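Local coordinates for protein complement factor MASP-3 (Homo sapiens, PDB 3DEM) that probably acts as a serine protease of the complement lectin pathway, and binds mannan-binding lectin and ficolins through its calcium-binding CUB1-EGF-CUB2 region, at residues L132-Y137 with Y145-R150; S167-T172 with C193-E198; L41-F46 with A69-R74; F9-S14 with G111-Y116. All blocks are in the same frame, centred on the assembly; numbering follows the deposited sequence.

From the N terminus, strand 9-13 pairs with the distant segment 111-116. Contact 4 thus closes a loop that takes in most of the first CUB domain. Contact 3 lies within that loop and joins strand 37-47 to the end of strand 67-71, so it bridges the two sheets of the domain. Contacts 3 and 4 touch, because strands 37-47 and 111-120 are neighbours in one sheet. Contact 1 follows and closes a short loop in the EGF domain. Contact 2 comes last in series and closes a 20-residue loop holding strand 175-179 in the second CUB domain, its centre about 68 Å from that of contact 4. Contacts 1, 3 and 4 also meet the second subunit.

Contact 1: residues L132-Y137 with Y145-R150; sequences LSCDHY and YYCSCR
The Cys134-Cys147 disulfide of the calcium-binding EGF domain anchors this contact, with SG to SG at 2.0 Å. SG of Cys134 also lies at the edge of the Tyr145 ring, 4.2 Å from its CE1. Past the disulfide, Tyr137 and Ser148 form an antiparallel hydrogen-bonded pair. Tyr137 N donates to Ser148 O, and Ser148 N donates to Tyr137 O at 3.0 Å. A water accepts from His136 N and donates to the same Ser148 O, so this carbonyl is gripped twice. Arg150 holds His136 at two points. Its backbone N gives an almost straight bond (176°) to His136 ND1 at 3.1 Å, close to the ring plane. Its side chain then bends back at chi3 (-141°), and the guanidinium lies flat on one face of the imidazole, with centres 3.9 Å apart and planes at 11°. The bond and the stack together fix the turn of the ring. CG of Arg150 also sits 3.6 Å from Tyr137 OH. Ser148 OG is near Tyr137 CB, but its hydrogen bond goes to His139. A further disulfide of the domain joins Cys149 to Cys162. Tyr153 meets the His136 ring edge-to-face. The pairing opens the two-stranded sheet of strands 137-141 and 144-148, against which Met44 and His115 of the second subunit pack.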
loop_
_atom_site.group_PDB
_atom_site.type_symbol
_atom_site.label_atom_id
_atom_site.label_comp_id
_atom_site.label_asym_id
_atom_site.label_seq_id
_atom_site.Cartn_x
_atom_site.Cartn_y
_atom_site.Cartn_z
ATOM N N LEU A 132 22.373 -6.995 -7.390
ATOM C CA LEU A 132 22.039 -6.519 -6.045
ATOM C C LEU A 132 20.551 -6.651 -5.716
ATOM O O LEU A 132 20.018 -5.875 -4.920
ATOM C CB LEU A 132 22.489 -5.066 -5.860
ATOM C CG LEU A 132 23.952 -4.759 -6.195
ATOM C CD1 LEU A 132 24.211 -3.251 -6.176
ATOM C CD2 LEU A 132 24.902 -5.491 -5.249
ATOM N N SER A 133 19.883 -7.625 -6.329
ATOM C CA SER A 133 18.498 -7.952 -5.971
ATOM C C SER A 133 18.449 -9.381 -5.443
ATOM O O SER A 133 19.442 -10.104 -5.533
ATOM C CB SER A 133 17.570 -7.800 -7.177
ATOM O OG SER A 133 17.940 -8.697 -8.207
ATOM N N CYS A 134 17.303 -9.788 -4.897
ATOM C CA CYS A 134 17.183 -11.112 -4.287
ATOM C C CYS A 134 17.495 -12.225 -5.283
ATOM O O CYS A 134 17.017 -12.204 -6.417
ATOM C CB CYS A 134 15.796 -11.312 -3.676
ATOM S SG CYS A 134 15.361 -10.092 -2.412
ATOM N N ASP A 135 18.310 -13.183 -4.855
ATOM C CA ASP A 135 18.694 -14.315 -5.694
ATOM C C ASP A 135 17.470 -15.169 -6.063
ATOM O O ASP A 135 17.253 -15.467 -7.238
ATOM C CB ASP A 135 19.756 -15.153 -4.976
ATOM C CG ASP A 135 20.401 -16.205 -5.869
ATOM O OD1 ASP A 135 20.128 -16.237 -7.085
ATOM O OD2 ASP A 135 21.198 -17.005 -5.341
ATOM N N HIS A 136 16.672 -15.548 -5.064
ATOM C CA HIS A 136 15.477 -16.356 -5.310
ATOM C C HIS A 136 14.184 -15.557 -5.126
ATOM O O HIS A 136 13.630 -15.036 -6.095
ATOM C CB HIS A 136 15.453 -17.611 -4.427
ATOM C CG HIS A 136 16.493 -18.626 -4.783
ATOM N ND1 HIS A 136 16.706 -19.766 -4.037
ATOM C CD2 HIS A 136 17.386 -18.671 -5.798
ATOM C CE1 HIS A 136 17.678 -20.474 -4.581
ATOM N NE2 HIS A 136 18.110 -19.830 -5.650
ATOM N N TYR A 137 13.711 -15.455 -3.885
ATOM C CA TYR A 137 12.453 -14.768 -3.598
ATOM C C TYR A 137 12.655 -13.387 -2.982
ATOM O O TYR A 137 13.504 -13.200 -2.109
ATOM C CB TYR A 137 11.589 -15.602 -2.653
ATOM C CG TYR A 137 11.281 -16.998 -3.137
ATOM C CD1 TYR A 137 10.581 -17.206 -4.318
ATOM C CD2 TYR A 137 11.667 -18.112 -2.398
ATOM C CE1 TYR A 137 10.284 -18.496 -4.761
ATOM C CE2 TYR A 137 11.383 -19.393 -2.827
ATOM C CZ TYR A 137 10.691 -19.581 -4.009
ATOM O OH TYR A 137 10.397 -20.855 -4.433
ATOM N N TYR A 145 11.814 -4.381 2.661
ATOM C CA TYR A 145 11.678 -5.656 1.959
ATOM C C TYR A 145 12.731 -6.620 2.497
ATOM O O TYR A 145 13.622 -6.214 3.235
ATOM C CB TYR A 145 11.846 -5.469 0.445
ATOM C CG TYR A 145 13.282 -5.291 0.003
ATOM C CD1 TYR A 145 13.999 -6.350 -0.539
ATOM C CD2 TYR A 145 13.925 -4.067 0.138
ATOM C CE1 TYR A 145 15.317 -6.196 -0.938
ATOM C CE2 TYR A 145 15.243 -3.900 -0.261
ATOM C CZ TYR A 145 15.933 -4.968 -0.796
ATOM O OH TYR A 145 17.239 -4.803 -1.190
ATOM N N TYR A 146 12.616 -7.895 2.142
ATOM C CA TYR A 146 13.647 -8.879 2.467
ATOM C C TYR A 146 13.654 -10.008 1.446
ATOM O O TYR A 146 12.705 -10.163 0.677
ATOM C CB TYR A 146 13.480 -9.428 3.890
ATOM C CG TYR A 146 12.223 -10.241 4.112
ATOM C CD1 TYR A 146 12.219 -11.621 3.918
ATOM C CD2 TYR A 146 11.046 -9.634 4.532
ATOM C CE1 TYR A 146 11.074 -12.372 4.125
ATOM C CE2 TYR A 146 9.890 -10.371 4.738
ATOM C CZ TYR A 146 9.909 -11.741 4.535
ATOM O OH TYR A 146 8.761 -12.471 4.750
ATOM N N CYS A 147 14.731 -10.788 1.443
ATOM C CA CYS A 147 14.875 -11.925 0.544
ATOM C C CYS A 147 14.713 -13.236 1.307
ATOM O O CYS A 147 14.944 -13.297 2.515
ATOM C CB CYS A 147 16.250 -11.910 -0.131
ATOM S SG CYS A 147 16.738 -10.354 -0.931
ATOM N N SER A 148 14.311 -14.282 0.595
ATOM C CA SER A 148 14.313 -15.634 1.144
ATOM C C SER A 148 14.703 -16.613 0.037
ATOM O O SER A 148 14.861 -16.218 -1.122
ATOM C CB SER A 148 12.954 -15.996 1.756
ATOM O OG SER A 148 12.040 -16.429 0.764
ATOM N N CYS A 149 14.857 -17.885 0.385
ATOM C CA CYS A 149 15.383 -18.860 -0.566
ATOM C C CYS A 149 14.456 -20.036 -0.814
ATOM O O CYS A 149 13.572 -20.327 -0.010
ATOM C CB CYS A 149 16.748 -19.359 -0.101
ATOM S SG CYS A 149 17.943 -18.025 0.026
ATOM N N ARG A 150 14.666 -20.710 -1.940
ATOM C CA ARG A 150 13.950 -21.942 -2.225
ATOM C C ARG A 150 14.287 -23.020 -1.207
ATOM O O ARG A 150 15.373 -23.025 -0.613
ATOM C CB ARG A 150 14.307 -22.481 -3.608
ATOM C CG ARG A 150 13.908 -21.609 -4.779
ATOM C CD ARG A 150 14.191 -22.345 -6.084
ATOM N NE ARG A 150 14.719 -21.445 -7.106
ATOM C CZ ARG A 150 15.837 -21.660 -7.799
ATOM N NH1 ARG A 150 16.555 -22.765 -7.606
ATOM N NH2 ARG A 150 16.226 -20.772 -8.706
HETATM O O HOH W 1 16.965 -14.403 -2.480
#

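Contact 2: residues S167-T172 with C193-E198; sequences SDNLFT and CLYTIE
Two backbone hydrogen bonds join Phe171 to the strand 193-198. Phe171 N donates to Thr196 O at 2.8 Å, and Glu198 N donates to Phe171 O at 2.9 Å. They bridge Phe171 with Ile197, a single bridge between segments running nearly the same way (19° apart). Side chains continue the pairing toward Ser167. The Asn169 amide acts much like a peptide group of a neighbouring strand. Its OD1 accepts from Thr196 N at 3.0 Å, in the carbonyl plane. Its ND2 donates to Leu194 O at 2.9 Å, a more bent bond (144°). With chi1 at 61°, CG lies between the backbone N and the carbonyl carbon, and the amide reaches across to both groups. Ser167 OG accepts from Leu194 N at 2.9 Å. CA-H...O contacts fill in between these bonds, as from Leu170 CA to Thr196 O. The Phe171 ring also turns its edge to this oxygen. Apolar contacts are fewer. Leu170 CD1 rests on Glu198 CG at 3.4 Å and near Thr196 CG2. CB of Phe171 is 4.3 Å from Ile197 CG1. Beyond the segments, Phe171 and Ile197 both pack on Ile178 and Tyr275. The Cys166-Cys193 disulfide ties the two segments together just before Ser167. The arrangement belongs to the beta sandwich of the second CUB domain, where the lead-in segment lies along strand 192-198, an outermost strand of its sheet within the chain.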
loop_
_atom_site.group_PDB
_atom_site.type_symbol
_atom_site.label_atom_id
_atom_site.label_comp_id
_atom_site.label_asym_id
_atom_site.label_seq_id
_atom_site.Cartn_x
_atom_site.Cartn_y
_atom_site.Cartn_z
ATOM N N SER A 167 28.760 -30.496 1.296
ATOM C CA SER A 167 29.998 -31.104 1.767
ATOM C C SER A 167 29.789 -32.394 2.547
ATOM O O SER A 167 30.758 -33.051 2.921
ATOM C CB SER A 167 30.782 -30.112 2.625
ATOM O OG SER A 167 31.184 -28.994 1.849
ATOM N N ASP A 168 28.533 -32.745 2.807
ATOM C CA ASP A 168 28.231 -33.955 3.572
ATOM C C ASP A 168 28.306 -35.199 2.706
ATOM O O ASP A 168 27.297 -35.843 2.439
ATOM C CB ASP A 168 26.861 -33.848 4.245
ATOM C CG ASP A 168 26.880 -32.925 5.442
ATOM O OD1 ASP A 168 27.936 -32.299 5.684
ATOM O OD2 ASP A 168 25.848 -32.821 6.144
ATOM N N ASN A 169 29.514 -35.533 2.270
ATOM C CA ASN A 169 29.712 -36.660 1.376
ATOM C C ASN A 169 31.017 -37.395 1.661
ATOM O O ASN A 169 31.904 -36.879 2.343
ATOM C CB ASN A 169 29.694 -36.176 -0.072
ATOM C CG ASN A 169 30.811 -35.182 -0.361
ATOM O OD1 ASN A 169 31.983 -35.551 -0.417
ATOM N ND2 ASN A 169 30.450 -33.914 -0.536
ATOM N N LEU A 170 31.118 -38.605 1.131
ATOM C CA LEU A 170 32.332 -39.397 1.216
ATOM C C LEU A 170 32.193 -40.539 0.230
ATOM O O LEU A 170 31.361 -41.424 0.413
ATOM C CB LEU A 170 32.561 -39.925 2.637
ATOM C CG LEU A 170 33.825 -40.771 2.841
ATOM C CD1 LEU A 170 35.079 -39.954 2.572
ATOM C CD2 LEU A 170 33.875 -41.387 4.228
ATOM N N PHE A 171 32.991 -40.493 -0.831
ATOM C CA PHE A 171 32.947 -41.504 -1.876
ATOM C C PHE A 171 34.004 -42.574 -1.616
ATOM O O PHE A 171 35.202 -42.287 -1.613
ATOM C CB PHE A 171 33.136 -40.849 -3.244
ATOM C CG PHE A 171 32.061 -39.855 -3.590
ATOM C CD1 PHE A 171 30.961 -40.234 -4.351
ATOM C CD2 PHE A 171 32.141 -38.543 -3.144
ATOM C CE1 PHE A 171 29.970 -39.322 -4.674
ATOM C CE2 PHE A 171 31.146 -37.622 -3.455
ATOM C CZ PHE A 171 30.056 -38.018 -4.226
ATOM N N THR A 172 33.552 -43.801 -1.377
ATOM C CA THR A 172 34.451 -44.886 -0.995
ATOM C C THR A 172 34.417 -46.051 -1.970
ATOM O O THR A 172 35.233 -46.972 -1.880
ATOM C CB THR A 172 34.109 -45.435 0.393
ATOM O OG1 THR A 172 32.767 -45.936 0.390
ATOM C CG2 THR A 172 34.241 -44.348 1.445
ATOM N N CYS A 193 31.802 -26.176 -1.655
ATOM C CA CYS A 193 31.560 -27.613 -1.655
ATOM C C CYS A 193 32.845 -28.401 -1.500
ATOM O O CYS A 193 33.818 -28.161 -2.217
ATOM C CB CYS A 193 30.870 -28.033 -2.958
ATOM S SG CYS A 193 29.391 -27.081 -3.328
ATOM N N LEU A 194 32.834 -29.346 -0.566
ATOM C CA LEU A 194 33.966 -30.236 -0.336
ATOM C C LEU A 194 33.546 -31.661 -0.670
ATOM O O LEU A 194 32.728 -32.252 0.044
ATOM C CB LEU A 194 34.421 -30.161 1.123
ATOM C CG LEU A 194 34.871 -28.789 1.637
ATOM C CD1 LEU A 194 35.017 -28.779 3.156
ATOM C CD2 LEU A 194 36.175 -28.333 0.976
ATOM N N TYR A 195 34.094 -32.194 -1.762
ATOM C CA TYR A 195 33.853 -33.571 -2.163
ATOM C C TYR A 195 35.079 -34.414 -1.854
ATOM O O TYR A 195 36.193 -34.084 -2.276
ATOM C CB TYR A 195 33.542 -33.650 -3.653
ATOM C CG TYR A 195 32.431 -32.731 -4.101
ATOM C CD1 TYR A 195 31.102 -33.129 -4.034
ATOM C CD2 TYR A 195 32.716 -31.464 -4.609
ATOM C CE1 TYR A 195 30.085 -32.286 -4.459
ATOM C CE2 TYR A 195 31.712 -30.617 -5.026
ATOM C CZ TYR A 195 30.404 -31.029 -4.948
ATOM O OH TYR A 195 29.407 -30.182 -5.368
ATOM N N THR A 196 34.876 -35.509 -1.131
ATOM C CA THR A 196 35.991 -36.320 -0.664
ATOM C C THR A 196 35.943 -37.755 -1.171
ATOM O O THR A 196 34.969 -38.478 -0.934
ATOM C CB THR A 196 36.040 -36.330 0.873
ATOM O OG1 THR A 196 35.968 -34.986 1.348
ATOM C CG2 THR A 196 37.322 -36.973 1.374
ATOM N N ILE A 197 36.999 -38.157 -1.874
ATOM C CA ILE A 197 37.137 -39.529 -2.326
ATOM C C ILE A 197 38.156 -40.200 -1.415
ATOM O O ILE A 197 39.283 -39.713 -1.267
ATOM C CB ILE A 197 37.582 -39.615 -3.805
ATOM C CG1 ILE A 197 36.614 -38.837 -4.707
ATOM C CG2 ILE A 197 37.687 -41.082 -4.257
ATOM C CD1 ILE A 197 37.099 -38.673 -6.129
ATOM N N GLU A 198 37.749 -41.286 -0.767
ATOM C CA GLU A 198 38.640 -42.035 0.110
ATOM C C GLU A 198 38.589 -43.513 -0.229
ATOM O O GLU A 198 37.601 -44.180 0.065
ATOM C CB GLU A 198 38.222 -41.858 1.569
ATOM C CG GLU A 198 38.458 -40.476 2.128
ATOM C CD GLU A 198 39.606 -40.439 3.114
ATOM O OE1 GLU A 198 40.380 -41.433 3.157
ATOM O OE2 GLU A 198 39.721 -39.422 3.847
#

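Contact 3: residues L41-F46 with A69-R74; sequences LYFMHF and ATFCGR
The Phe46 ring meets segment 69-74 mainly at its edge. Gly73 O lies close to the ring plane, 3.3 Å from CD2, and the carbonyl carbon of Cys72 is 3.7 Å from CE2. CB of Phe71 comes in obliquely, 3.4 Å from Phe46 CZ. The Phe43 and Phe71 rings meet at an oblique angle, with planes at 73° and centroids 5.8 Å apart. Their nearest atoms are the two CE2 carbons, at 4.1 Å. Phe46 reaches the other segment because its CG is anti to the backbone N (chi1 -164°), which carries the ring across to Phe71 and Cys72. These rings form part of the packing between the two sheets of the first CUB domain, a beta sandwich. Phe43 and Phe46 stand on either side of the corner at Met44 in strand 37-47. Phe71 ends strand 67-71 of the opposing sheet. The Phe43 and Phe46 rings are both buried and touch Val59, on strand 58-62. No hydrogen bond crosses between the segments. At the backbone angles of Gly73 (phi 89°) a CB would be jammed against the carbonyl O of Cys72. Next to it, Cys72 is bonded to Cys54. The Phe46 backbone N is held by Glu75 OE2.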
loop_
_atom_site.group_PDB
_atom_site.type_symbol
_atom_site.label_atom_id
_atom_site.label_comp_id
_atom_site.label_asym_id
_atom_site.label_seq_id
_atom_site.Cartn_x
_atom_site.Cartn_y
_atom_site.Cartn_z
ATOM N N LEU A 41 1.130 13.158 -4.330
ATOM C CA LEU A 41 0.495 14.467 -4.186
ATOM C C LEU A 41 -0.631 14.660 -5.198
ATOM O O LEU A 41 -0.465 14.366 -6.382
ATOM C CB LEU A 41 1.533 15.582 -4.356
ATOM C CG LEU A 41 1.018 17.027 -4.354
ATOM C CD1 LEU A 41 0.607 17.455 -2.947
ATOM C CD2 LEU A 41 2.061 17.970 -4.905
ATOM N N TYR A 42 -1.777 15.152 -4.730
ATOM C CA TYR A 42 -2.891 15.476 -5.622
ATOM C C TYR A 42 -3.693 16.701 -5.160
ATOM O O TYR A 42 -3.554 17.158 -4.024
ATOM C CB TYR A 42 -3.803 14.261 -5.826
ATOM C CG TYR A 42 -4.407 13.713 -4.558
ATOM C CD1 TYR A 42 -5.647 14.157 -4.104
ATOM C CD2 TYR A 42 -3.742 12.745 -3.813
ATOM C CE1 TYR A 42 -6.206 13.654 -2.939
ATOM C CE2 TYR A 42 -4.290 12.236 -2.650
ATOM C CZ TYR A 42 -5.521 12.694 -2.217
ATOM O OH TYR A 42 -6.064 12.185 -1.064
ATOM N N PHE A 43 -4.536 17.228 -6.041
ATOM C CA PHE A 43 -5.246 18.472 -5.757
ATOM C C PHE A 43 -6.756 18.311 -5.832
ATOM O O PHE A 43 -7.269 17.618 -6.711
ATOM C CB PHE A 43 -4.802 19.572 -6.722
ATOM C CG PHE A 43 -3.342 19.920 -6.623
ATOM C CD1 PHE A 43 -2.931 21.062 -5.950
ATOM C CD2 PHE A 43 -2.378 19.111 -7.213
ATOM C CE1 PHE A 43 -1.589 21.385 -5.860
ATOM C CE2 PHE A 43 -1.033 19.433 -7.126
ATOM C CZ PHE A 43 -0.640 20.568 -6.451
ATOM N N MET A 44 -7.464 18.966 -4.911
ATOM C CA MET A 44 -8.927 18.949 -4.903
ATOM C C MET A 44 -9.506 20.247 -5.451
ATOM O O MET A 44 -10.675 20.303 -5.826
ATOM C CB MET A 44 -9.469 18.694 -3.493
ATOM C CG MET A 44 -8.964 17.415 -2.845
ATOM S SD MET A 44 -9.066 15.977 -3.926
ATOM C CE MET A 44 -10.815 15.903 -4.286
ATOM N N HIS A 45 -8.686 21.290 -5.482
ATOM C CA HIS A 45 -9.089 22.586 -6.022
ATOM C C HIS A 45 -7.846 23.294 -6.541
ATOM O O HIS A 45 -6.802 23.281 -5.896
ATOM C CB HIS A 45 -9.781 23.436 -4.947
ATOM C CG HIS A 45 -10.421 24.684 -5.477
ATOM N ND1 HIS A 45 -9.791 25.911 -5.456
ATOM C CD2 HIS A 45 -11.634 24.895 -6.041
ATOM C CE1 HIS A 45 -10.586 26.822 -5.987
ATOM N NE2 HIS A 45 -11.711 26.232 -6.350
ATOM N N PHE A 46 -7.949 23.902 -7.716
ATOM C CA PHE A 46 -6.814 24.609 -8.289
ATOM C C PHE A 46 -7.261 25.776 -9.163
ATOM O O PHE A 46 -7.880 25.592 -10.208
ATOM C CB PHE A 46 -5.921 23.654 -9.081
ATOM C CG PHE A 46 -4.566 24.212 -9.383
ATOM C CD1 PHE A 46 -3.489 23.929 -8.561
ATOM C CD2 PHE A 46 -4.369 25.033 -10.484
ATOM C CE1 PHE A 46 -2.239 24.448 -8.836
ATOM C CE2 PHE A 46 -3.121 25.557 -10.762
ATOM C CZ PHE A 46 -2.056 25.266 -9.940
ATOM N N ALA A 69 7.046 18.905 -11.492
ATOM C CA ALA A 69 5.902 19.515 -12.150
ATOM C C ALA A 69 5.762 20.986 -11.795
ATOM O O ALA A 69 6.188 21.414 -10.727
ATOM C CB ALA A 69 4.624 18.756 -11.800
ATOM N N THR A 70 5.173 21.752 -12.708
ATOM C CA THR A 70 4.843 23.150 -12.471
ATOM C C THR A 70 3.427 23.376 -12.965
ATOM O O THR A 70 3.104 23.047 -14.105
ATOM C CB THR A 70 5.802 24.102 -13.217
ATOM O OG1 THR A 70 7.155 23.763 -12.896
ATOM C CG2 THR A 70 5.546 25.552 -12.817
ATOM N N PHE A 71 2.582 23.919 -12.097
ATOM C CA PHE A 71 1.176 24.112 -12.423
ATOM C C PHE A 71 0.763 25.571 -12.340
ATOM O O PHE A 71 1.287 26.330 -11.523
ATOM C CB PHE A 71 0.287 23.286 -11.492
ATOM C CG PHE A 71 0.538 21.810 -11.562
ATOM C CD1 PHE A 71 0.249 21.096 -12.720
ATOM C CD2 PHE A 71 1.040 21.128 -10.461
ATOM C CE1 PHE A 71 0.467 19.731 -12.784
ATOM C CE2 PHE A 71 1.266 19.763 -10.516
ATOM C CZ PHE A 71 0.976 19.061 -11.681
ATOM N N CYS A 72 -0.180 25.950 -13.192
ATOM C CA CYS A 72 -0.830 27.249 -13.105
ATOM C C CYS A 72 -2.137 27.174 -13.887
ATOM O O CYS A 72 -2.459 26.128 -14.444
ATOM C CB CYS A 72 0.093 28.370 -13.607
ATOM S SG CYS A 72 0.687 28.238 -15.314
ATOM N N GLY A 73 -2.900 28.261 -13.912
ATOM C CA GLY A 73 -4.175 28.265 -14.621
ATOM C C GLY A 73 -5.348 27.826 -13.764
ATOM O O GLY A 73 -5.180 27.473 -12.594
ATOM N N ARG A 74 -6.542 27.852 -14.348
ATOM C CA ARG A 74 -7.749 27.471 -13.625
ATOM C C ARG A 74 -8.344 26.180 -14.181
ATOM O O ARG A 74 -8.456 26.009 -15.395
ATOM C CB ARG A 74 -8.776 28.612 -13.635
ATOM C CG ARG A 74 -9.376 28.928 -14.992
ATOM C CD ARG A 74 -10.376 30.070 -14.895
ATOM N NE ARG A 74 -9.727 31.377 -14.807
ATOM C CZ ARG A 74 -9.551 32.194 -15.844
ATOM N NH1 ARG A 74 -9.973 31.839 -17.052
ATOM N NH2 ARG A 74 -8.956 33.371 -15.674
#

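Contact 4: residues F9-S14 with G111-Y116; sequences FGQIQS and GFDAHY
The side chain of Tyr116 lies over Gly10, its hydrogen-bonded partner on the antiparallel strand. With chi1 at 70°, CG stands between the residue's own N and C, swinging the ring over strand 9-13. From CB, CG passes Gly10 O at 4.0 Å, and CD2 comes nearer, at 3.4 Å. CD1 is 3.9 Å from Gly10 N, which sits 3.5 Å above the ring centre. CE1 is 3.5 Å from Phe9 C. CE2 and CZ lie over Gly10 CA, which makes a CH-pi contact 3.7 Å from the centroid. Gly10 carries no side chain, so the ring can lie directly on the backbone. At the tip, OH hydrogen-bonds to Asn7 OD1. The backbones pair from Gly10 with Tyr116 to Ile12 with Ala114. Ser14 OG accepts from Phe112 N at 3.0 Å. Ser14 N donates to Phe112 O and lies above the rim of that ring. Strand 9-13 is outermost in its CUB sheet. Strand 111-120 also pairs with 37-47, and Ile12 and Tyr116 touch strand 25-32 of the opposing sheet.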
loop_
_atom_site.group_PDB
_atom_site.type_symbol
_atom_site.label_atom_id
_atom_site.label_comp_id
_atom_site.label_asym_id
_atom_site.label_seq_id
_atom_site.Cartn_x
_atom_site.Cartn_y
_atom_site.Cartn_z
ATOM N N PHE A 9 1.028 11.520 6.008
ATOM C CA PHE A 9 -0.013 12.242 5.282
ATOM C C PHE A 9 -0.062 13.713 5.678
ATOM O O PHE A 9 0.533 14.116 6.679
ATOM C CB PHE A 9 -1.383 11.603 5.542
ATOM C CG PHE A 9 -1.922 11.855 6.930
ATOM C CD1 PHE A 9 -2.836 12.876 7.160
ATOM C CD2 PHE A 9 -1.519 11.071 8.002
ATOM C CE1 PHE A 9 -3.333 13.107 8.436
ATOM C CE2 PHE A 9 -2.013 11.297 9.280
ATOM C CZ PHE A 9 -2.920 12.315 9.495
ATOM N N GLY A 10 -0.790 14.510 4.900
ATOM C CA GLY A 10 -0.987 15.917 5.234
ATOM C C GLY A 10 -1.784 16.682 4.202
ATOM O O GLY A 10 -2.006 16.198 3.102
ATOM N N GLN A 11 -2.217 17.885 4.571
ATOM C CA GLN A 11 -2.956 18.776 3.685
ATOM C C GLN A 11 -2.213 20.092 3.562
ATOM O O GLN A 11 -1.589 20.554 4.514
ATOM C CB GLN A 11 -4.343 19.089 4.249
ATOM C CG GLN A 11 -5.256 17.901 4.473
ATOM C CD GLN A 11 -6.654 18.328 4.914
ATOM O OE1 GLN A 11 -7.187 17.829 5.909
ATOM N NE2 GLN A 11 -7.246 19.266 4.180
ATOM N N ILE A 12 -2.302 20.710 2.394
ATOM C CA ILE A 12 -1.684 22.010 2.166
ATOM C C ILE A 12 -2.630 22.886 1.356
ATOM O O ILE A 12 -3.272 22.414 0.421
ATOM C CB ILE A 12 -0.352 21.865 1.409
ATOM C CG1 ILE A 12 0.689 21.162 2.278
ATOM C CG2 ILE A 12 0.173 23.215 0.983
ATOM C CD1 ILE A 12 1.896 20.695 1.488
ATOM N N GLN A 13 -2.715 24.159 1.728
ATOM C CA GLN A 13 -3.545 25.132 1.029
ATOM C C GLN A 13 -2.709 26.352 0.705
ATOM O O GLN A 13 -1.693 26.606 1.349
ATOM C CB GLN A 13 -4.714 25.583 1.913
ATOM C CG GLN A 13 -5.536 24.463 2.519
ATOM C CD GLN A 13 -6.513 24.961 3.555
ATOM O OE1 GLN A 13 -6.456 26.121 3.980
ATOM N NE2 GLN A 13 -7.426 24.091 3.972
ATOM N N SER A 14 -3.147 27.120 -0.287
ATOM C CA SER A 14 -2.544 28.417 -0.567
ATOM C C SER A 14 -2.919 29.408 0.535
ATOM O O SER A 14 -3.967 29.268 1.176
ATOM C CB SER A 14 -3.028 28.940 -1.917
ATOM O OG SER A 14 -4.439 28.864 -1.996
ATOM N N GLY A 111 -6.666 30.091 -5.454
ATOM C CA GLY A 111 -5.541 29.241 -5.082
ATOM C C GLY A 111 -5.775 27.745 -5.209
ATOM O O GLY A 111 -6.406 27.284 -6.162
ATOM N N PHE A 112 -5.263 26.983 -4.245
ATOM C CA PHE A 112 -5.311 25.526 -4.334
ATOM C C PHE A 112 -5.512 24.821 -2.988
ATOM O O PHE A 112 -5.301 25.401 -1.922
ATOM C CB PHE A 112 -4.038 25.003 -5.005
ATOM C CG PHE A 112 -2.823 25.059 -4.120
ATOM C CD1 PHE A 112 -2.445 23.957 -3.366
ATOM C CD2 PHE A 112 -2.066 26.216 -4.032
ATOM C CE1 PHE A 112 -1.331 24.010 -2.546
ATOM C CE2 PHE A 112 -0.955 26.276 -3.214
ATOM C CZ PHE A 112 -0.586 25.174 -2.471
ATOM N N ASP A 113 -5.925 23.561 -3.068
ATOM C CA ASP A 113 -6.071 22.686 -1.916
ATOM C C ASP A 113 -5.422 21.351 -2.296
ATOM O O ASP A 113 -5.844 20.698 -3.253
ATOM C CB ASP A 113 -7.553 22.503 -1.576
ATOM C CG ASP A 113 -7.785 21.496 -0.456
ATOM O OD1 ASP A 113 -6.946 21.410 0.470
ATOM O OD2 ASP A 113 -8.817 20.790 -0.502
ATOM N N ALA A 114 -4.386 20.958 -1.559
ATOM C CA ALA A 114 -3.617 19.770 -1.909
ATOM C C ALA A 114 -3.496 18.773 -0.757
ATOM O O ALA A 114 -3.562 19.140 0.414
ATOM C CB ALA A 114 -2.239 20.159 -2.426
ATOM N N HIS A 115 -3.314 17.506 -1.114
ATOM C CA HIS A 115 -3.203 16.421 -0.150
ATOM C C HIS A 115 -2.055 15.510 -0.545
ATOM O O HIS A 115 -1.865 15.221 -1.723
ATOM C CB HIS A 115 -4.504 15.621 -0.117
ATOM C CG HIS A 115 -5.680 16.410 0.370
ATOM N ND1 HIS A 115 -6.338 17.331 -0.419
ATOM C CD2 HIS A 115 -6.306 16.428 1.569
ATOM C CE1 HIS A 115 -7.320 17.877 0.272
ATOM N NE2 HIS A 115 -7.324 17.345 1.481
ATOM N N TYR A 116 -1.282 15.067 0.438
ATOM C CA TYR A 116 -0.163 14.173 0.173
ATOM C C TYR A 116 -0.156 13.020 1.168
ATOM O O TYR A 116 -0.762 13.102 2.235
ATOM C CB TYR A 116 1.171 14.928 0.224
ATOM C CG TYR A 116 1.567 15.382 1.613
ATOM C CD1 TYR A 116 2.256 14.535 2.475
ATOM C CD2 TYR A 116 1.248 16.655 2.066
ATOM C CE1 TYR A 116 2.613 14.948 3.751
ATOM C CE2 TYR A 116 1.604 17.078 3.339
ATOM C CZ TYR A 116 2.288 16.222 4.173
ATOM O OH TYR A 116 2.646 16.636 5.439
#